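Local coordinates for tyrosine-protein phosphatase YwqE (Bacillus subtilis, PDB 3QY7) that dephosphorylates phosphotyrosine-containing proteins as a manganese-dependent tyrosine phosphatase of the metallo-dependent hydrolase superfamily, at residues Met1-Asp14 with Gln32-Asn45. Sequence-based numbering, arbitrary orientation.
With MG (magnesium ion), chain D; FE (Fe (III) ion), chain C.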
loop_
_atom_site.group_PDB
_atom_site.type_symbol
_atom_site.label_atom_id
_atom_site.label_comp_id
_atom_site.label_asym_id
_atom_site.label_seq_id
_atom_site.Cartn_x
_atom_site.Cartn_y
_atom_site.Cartn_z
ATOM N N MET A 1 -13.454 -6.944 1.660
ATOM C CA MET A 1 -12.019 -6.775 1.303
ATOM C C MET A 1 -11.356 -5.690 2.118
ATOM O O MET A 1 -12.019 -4.777 2.592
ATOM C CB MET A 1 -11.891 -6.439 -0.184
ATOM C CG MET A 1 -12.315 -7.560 -1.080
ATOM S SD MET A 1 -11.842 -7.170 -2.769
ATOM C CE MET A 1 -12.910 -5.795 -3.062
ATOM N N ILE A 2 -10.033 -5.784 2.221
ATOM C CA ILE A 2 -9.216 -4.854 2.998
ATOM C C ILE A 2 -8.308 -4.099 2.045
ATOM O O ILE A 2 -7.642 -4.709 1.214
ATOM C CB ILE A 2 -8.364 -5.641 3.993
ATOM C CG1 ILE A 2 -9.271 -6.386 4.979
ATOM C CG2 ILE A 2 -7.374 -4.738 4.741
ATOM C CD1 ILE A 2 -8.556 -7.510 5.648
ATOM N N ASP A 3 -8.284 -2.775 2.179
ATOM C CA ASP A 3 -7.416 -1.902 1.371
ATOM C C ASP A 3 -6.279 -1.454 2.272
ATOM O O ASP A 3 -6.522 -0.816 3.291
ATOM C CB ASP A 3 -8.241 -0.705 0.883
ATOM C CG ASP A 3 -7.512 0.153 -0.139
ATOM O OD1 ASP A 3 -6.675 -0.393 -0.888
ATOM O OD2 ASP A 3 -7.795 1.373 -0.187
ATOM N N ILE A 4 -5.043 -1.809 1.910
ATOM C CA ILE A 4 -3.903 -1.601 2.817
ATOM C C ILE A 4 -3.115 -0.305 2.606
ATOM O O ILE A 4 -2.127 -0.067 3.304
ATOM C CB ILE A 4 -2.914 -2.806 2.831
ATOM C CG1 ILE A 4 -2.159 -2.957 1.499
ATOM C CG2 ILE A 4 -3.653 -4.077 3.201
ATOM C CD1 ILE A 4 -0.791 -3.643 1.680
ATOM N N HIS A 5 -3.519 0.497 1.617
ATOM C CA HIS A 5 -2.812 1.742 1.271
ATOM C C HIS A 5 -3.853 2.729 0.750
ATOM O O HIS A 5 -4.464 2.491 -0.284
ATOM C CB HIS A 5 -1.733 1.421 0.215
ATOM C CG HIS A 5 -0.895 2.590 -0.222
ATOM N ND1 HIS A 5 0.295 2.407 -0.888
ATOM C CD2 HIS A 5 -1.037 3.930 -0.066
ATOM C CE1 HIS A 5 0.835 3.587 -1.161
ATOM N NE2 HIS A 5 0.054 4.525 -0.664
ATOM N N CYS A 6 -4.075 3.818 1.484
ATOM C CA CYS A 6 -5.175 4.729 1.155
ATOM C C CYS A 6 -4.998 6.056 1.877
ATOM O O CYS A 6 -4.648 6.097 3.060
ATOM C CB CYS A 6 -6.500 4.089 1.565
ATOM S SG CYS A 6 -7.936 4.914 0.862
ATOM N N HIS A 7 -5.229 7.147 1.158
ATOM C CA HIS A 7 -5.041 8.472 1.712
ATOM C C HIS A 7 -6.392 9.106 1.968
ATOM O O HIS A 7 -6.733 10.178 1.445
ATOM C CB HIS A 7 -4.125 9.273 0.781
ATOM C CG HIS A 7 -2.788 8.634 0.606
ATOM N ND1 HIS A 7 -1.695 8.991 1.366
ATOM C CD2 HIS A 7 -2.385 7.610 -0.181
ATOM C CE1 HIS A 7 -0.662 8.244 1.009
ATOM N NE2 HIS A 7 -1.056 7.387 0.087
ATOM N N ILE A 8 -7.174 8.412 2.803
ATOM C CA ILE A 8 -8.536 8.807 3.143
ATOM C C ILE A 8 -8.613 9.790 4.326
ATOM O O ILE A 8 -9.598 10.514 4.451
ATOM C CB ILE A 8 -9.450 7.568 3.385
ATOM C CG1 ILE A 8 -10.934 7.961 3.352
ATOM C CG2 ILE A 8 -9.085 6.872 4.700
ATOM C CD1 ILE A 8 -11.858 6.747 3.281
ATOM N N LEU A 9 -7.590 9.824 5.183
ATOM C CA LEU A 9 -7.599 10.766 6.305
ATOM C C LEU A 9 -7.470 12.203 5.793
ATOM O O LEU A 9 -6.639 12.482 4.925
ATOM C CB LEU A 9 -6.505 10.446 7.325
ATOM C CG LEU A 9 -6.663 9.102 8.036
ATOM C CD1 LEU A 9 -5.519 8.842 9.006
ATOM C CD2 LEU A 9 -8.035 8.951 8.745
ATOM N N PRO A 10 -8.304 13.099 6.324
ATOM C CA PRO A 10 -8.348 14.475 5.834
ATOM C C PRO A 10 -7.250 15.356 6.412
ATOM O O PRO A 10 -6.842 15.168 7.569
ATOM C CB PRO A 10 -9.700 14.964 6.342
ATOM C CG PRO A 10 -9.857 14.247 7.664
ATOM C CD PRO A 10 -9.293 12.867 7.398
ATOM N N ALA A 11 -6.797 16.310 5.595
ATOM C CA ALA A 11 -5.841 17.340 6.000
ATOM C C ALA A 11 -4.567 16.754 6.600
ATOM O O ALA A 11 -4.067 17.240 7.619
ATOM C CB ALA A 11 -6.504 18.325 6.978
ATOM N N MET A 12 -4.038 15.705 5.982
ATOM C CA MET A 12 -2.797 15.122 6.401
ATOM C C MET A 12 -1.745 15.139 5.351
ATOM O O MET A 12 -0.592 15.222 5.596
ATOM C CB MET A 12 -2.998 13.669 6.809
ATOM C CG MET A 12 -3.844 13.500 7.958
ATOM S SD MET A 12 -3.208 12.313 9.114
ATOM C CE MET A 12 -4.026 12.805 10.508
ATOM N N ASP A 13 -2.229 15.048 4.145
ATOM C CA ASP A 13 -1.437 14.785 3.005
ATOM C C ASP A 13 -2.094 15.235 1.695
ATOM O O ASP A 13 -2.889 16.101 1.658
ATOM C CB ASP A 13 -0.721 13.425 2.985
ATOM C CG ASP A 13 -1.672 12.250 2.793
ATOM O OD1 ASP A 13 -2.797 12.512 2.541
ATOM O OD2 ASP A 13 -1.195 11.165 2.906
ATOM N N ASP A 14 -1.656 14.627 0.626
ATOM C CA ASP A 14 -2.233 14.937 -0.653
ATOM C C ASP A 14 -3.540 14.200 -0.968
ATOM O O ASP A 14 -4.086 14.346 -1.991
ATOM C CB ASP A 14 -1.206 14.709 -1.741
ATOM C CG ASP A 14 -0.561 13.407 -1.619
ATOM O OD1 ASP A 14 0.085 13.046 -2.569
ATOM O OD2 ASP A 14 -0.659 12.725 -0.566
ATOM N N GLN A 32 -17.079 -0.526 -3.987
ATOM C CA GLN A 32 -16.063 -1.429 -4.539
ATOM C C GLN A 32 -15.889 -2.732 -3.746
ATOM O O GLN A 32 -15.070 -3.585 -4.121
ATOM C CB GLN A 32 -14.711 -0.683 -4.635
ATOM C CG GLN A 32 -14.636 0.385 -5.707
ATOM C CD GLN A 32 -14.328 -0.174 -7.091
ATOM O OE1 GLN A 32 -14.290 -1.388 -7.288
ATOM N NE2 GLN A 32 -14.063 0.714 -8.040
ATOM N N GLY A 33 -16.641 -2.902 -2.659
ATOM C CA GLY A 33 -16.546 -4.106 -1.845
ATOM C C GLY A 33 -15.521 -4.044 -0.733
ATOM O O GLY A 33 -15.236 -5.049 -0.100
ATOM N N ILE A 34 -14.977 -2.856 -0.479
ATOM C CA ILE A 34 -14.039 -2.673 0.625
ATOM C C ILE A 34 -14.803 -2.396 1.922
ATOM O O ILE A 34 -15.693 -1.540 1.933
ATOM C CB ILE A 34 -13.046 -1.527 0.292
ATOM C CG1 ILE A 34 -12.256 -1.875 -0.989
ATOM C CG2 ILE A 34 -12.146 -1.208 1.493
ATOM C CD1 ILE A 34 -11.517 -0.690 -1.648
ATOM N N ARG A 35 -14.476 -3.133 2.992
ATOM C CA ARG A 35 -15.114 -2.931 4.306
ATOM C C ARG A 35 -14.135 -2.341 5.307
ATOM O O ARG A 35 -14.536 -1.797 6.337
ATOM C CB ARG A 35 -15.644 -4.250 4.911
ATOM C CG ARG A 35 -16.124 -5.323 3.943
ATOM C CD ARG A 35 -17.206 -4.856 2.992
ATOM N NE ARG A 35 -18.498 -4.636 3.640
ATOM C CZ ARG A 35 -19.067 -3.443 3.815
ATOM N NH1 ARG A 35 -18.462 -2.332 3.400
ATOM N NH2 ARG A 35 -20.255 -3.369 4.404
ATOM N N THR A 36 -12.844 -2.479 5.010
ATOM C CA THR A 36 -11.818 -2.097 5.961
ATOM C C THR A 36 -10.705 -1.402 5.194
ATOM O O THR A 36 -10.244 -1.940 4.190
ATOM C CB THR A 36 -11.245 -3.321 6.688
ATOM O OG1 THR A 36 -12.325 -4.114 7.225
ATOM C CG2 THR A 36 -10.297 -2.893 7.814
ATOM N N ILE A 37 -10.287 -0.227 5.668
ATOM C CA ILE A 37 -9.182 0.508 5.062
ATOM C C ILE A 37 -8.119 0.731 6.105
ATOM O O ILE A 37 -8.417 1.190 7.203
ATOM C CB ILE A 37 -9.635 1.883 4.495
ATOM C CG1 ILE A 37 -10.521 1.653 3.264
ATOM C CG2 ILE A 37 -8.388 2.747 4.162
ATOM C CD1 ILE A 37 -11.110 2.909 2.639
ATOM N N ILE A 38 -6.871 0.407 5.772
ATOM C CA ILE A 38 -5.785 0.877 6.612
ATOM C C ILE A 38 -5.371 2.244 6.060
ATOM O O ILE A 38 -4.839 2.336 4.944
ATOM C CB ILE A 38 -4.582 -0.076 6.632
ATOM C CG1 ILE A 38 -5.030 -1.485 7.026
ATOM C CG2 ILE A 38 -3.520 0.452 7.591
ATOM C CD1 ILE A 38 -3.879 -2.550 6.961
ATOM N N ALA A 39 -5.660 3.299 6.809
ATOM C CA ALA A 39 -5.253 4.644 6.367
ATOM C C ALA A 39 -3.754 4.725 6.440
ATOM O O ALA A 39 -3.149 4.298 7.433
ATOM C CB ALA A 39 -5.875 5.706 7.212
ATOM N N THR A 40 -3.132 5.227 5.362
ATOM C CA THR A 40 -1.671 5.309 5.296
ATOM C C THR A 40 -1.230 6.713 4.882
ATOM O O THR A 40 -0.624 6.872 3.803
ATOM C CB THR A 40 -1.084 4.294 4.320
ATOM O OG1 THR A 40 -1.675 4.476 3.028
ATOM C CG2 THR A 40 -1.370 2.880 4.791
ATOM N N PRO A 41 -1.540 7.722 5.719
ATOM C CA PRO A 41 -1.067 9.077 5.406
ATOM C C PRO A 41 0.458 9.088 5.336
ATOM O O PRO A 41 1.116 8.300 6.031
ATOM C CB PRO A 41 -1.534 9.906 6.600
ATOM C CG PRO A 41 -1.687 8.930 7.727
ATOM C CD PRO A 41 -2.158 7.656 7.061
ATOM N N HIS A 42 1.022 9.971 4.508
ATOM C CA HIS A 42 2.459 10.098 4.478
ATOM C C HIS A 42 2.923 10.505 5.873
ATOM O O HIS A 42 2.286 11.234 6.501
ATOM C CB HIS A 42 2.955 11.119 3.404
ATOM C CG HIS A 42 2.668 10.712 1.993
ATOM N ND1 HIS A 42 3.512 9.930 1.248
ATOM C CD2 HIS A 42 1.626 10.992 1.198
ATOM C CE1 HIS A 42 2.980 9.711 0.072
ATOM N NE2 HIS A 42 1.826 10.340 0.012
ATOM N N HIS A 43 4.051 9.991 6.334
ATOM C CA HIS A 43 4.499 10.330 7.688
ATOM C C HIS A 43 4.975 11.785 7.788
ATOM O O HIS A 43 4.887 12.395 8.852
ATOM C CB HIS A 43 5.540 9.339 8.207
ATOM C CG HIS A 43 6.901 9.532 7.624
ATOM N ND1 HIS A 43 7.992 9.887 8.387
ATOM C CD2 HIS A 43 7.348 9.420 6.351
ATOM C CE1 HIS A 43 9.055 9.988 7.609
ATOM N NE2 HIS A 43 8.692 9.713 6.367
ATOM N N ASN A 44 5.385 12.329 6.661
ATOM C CA ASN A 44 5.723 13.730 6.481
ATOM C C ASN A 44 4.867 14.341 5.404
ATOM O O ASN A 44 4.646 13.760 4.423
ATOM C CB ASN A 44 7.118 13.859 5.898
ATOM C CG ASN A 44 8.161 13.604 6.864
ATOM O OD1 ASN A 44 8.058 14.000 7.983
ATOM N ND2 ASN A 44 9.191 12.952 6.444
ATOM N N ASN A 45 4.419 15.544 5.613
ATOM C CA ASN A 45 3.700 16.272 4.614
ATOM C C ASN A 45 4.210 17.710 4.637
ATOM O O ASN A 45 3.712 18.572 5.323
ATOM C CB ASN A 45 2.207 16.157 4.860
ATOM C CG ASN A 45 1.435 17.391 4.576
ATOM O OD1 ASN A 45 1.337 17.797 3.482
ATOM N ND2 ASN A 45 0.813 17.905 5.550
HETATM MG MG MG D . 0.157 10.799 -1.933
HETATM FE FE FE C . 0.328 6.541 -1.295
HETATM O O HOH W 1 1.545 6.145 -2.665
#
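D3 bonds to the residues on either side of I37, the parallel pattern between 1-14 and 32-45: D3 N donates to T36 O (2.9 Å, N-H...O 167°), and I38 N to D3 O. Just before the strands, M1 N donates to G33 O and R35 N to M1 O (3.0 Å). I4 O, buried against T40 CG2, has no partner in the model.

Past the strands, T40 and C6 clasp each other: T40 N reaches C6 O almost straight (177°), while T40 OG1 accepts from C6 N at 2.9 Å. The hydroxyl can do so because chi1 (56°) sets it between its own backbone N and carbonyl carbon. The Fe(III) ion beside this clasp is bound by H5 NE2 and H7 NE2, with E80, D194 and a water; H5 ND1 is hydrogen-bonded to Q161.

D13 OD2 is gripped twice, by donors tilted out of its carboxylate plane to opposite faces: H7 ND1 on the syn side at 2.7 Å, with OD2 close to the H7 ring plane, and H42 N on the anti side at 3.0 Å. Together with the Fe(III) bond at NE2, this second-shell carboxylate fixes the rotation of the H7 imidazole, and would probably make its metal-binding nitrogen more electron-rich. D14 and H42, with H196, hold the magnesium ion.

This is a beta-alpha-beta unit of the TIM-barrel-like fold: helix 19-31 connects the strands, 74-76 continues the sheet beyond 36-38, helix 52-68 covers I8, L9 and P41, and helix 219-232 packs on I2 and I38.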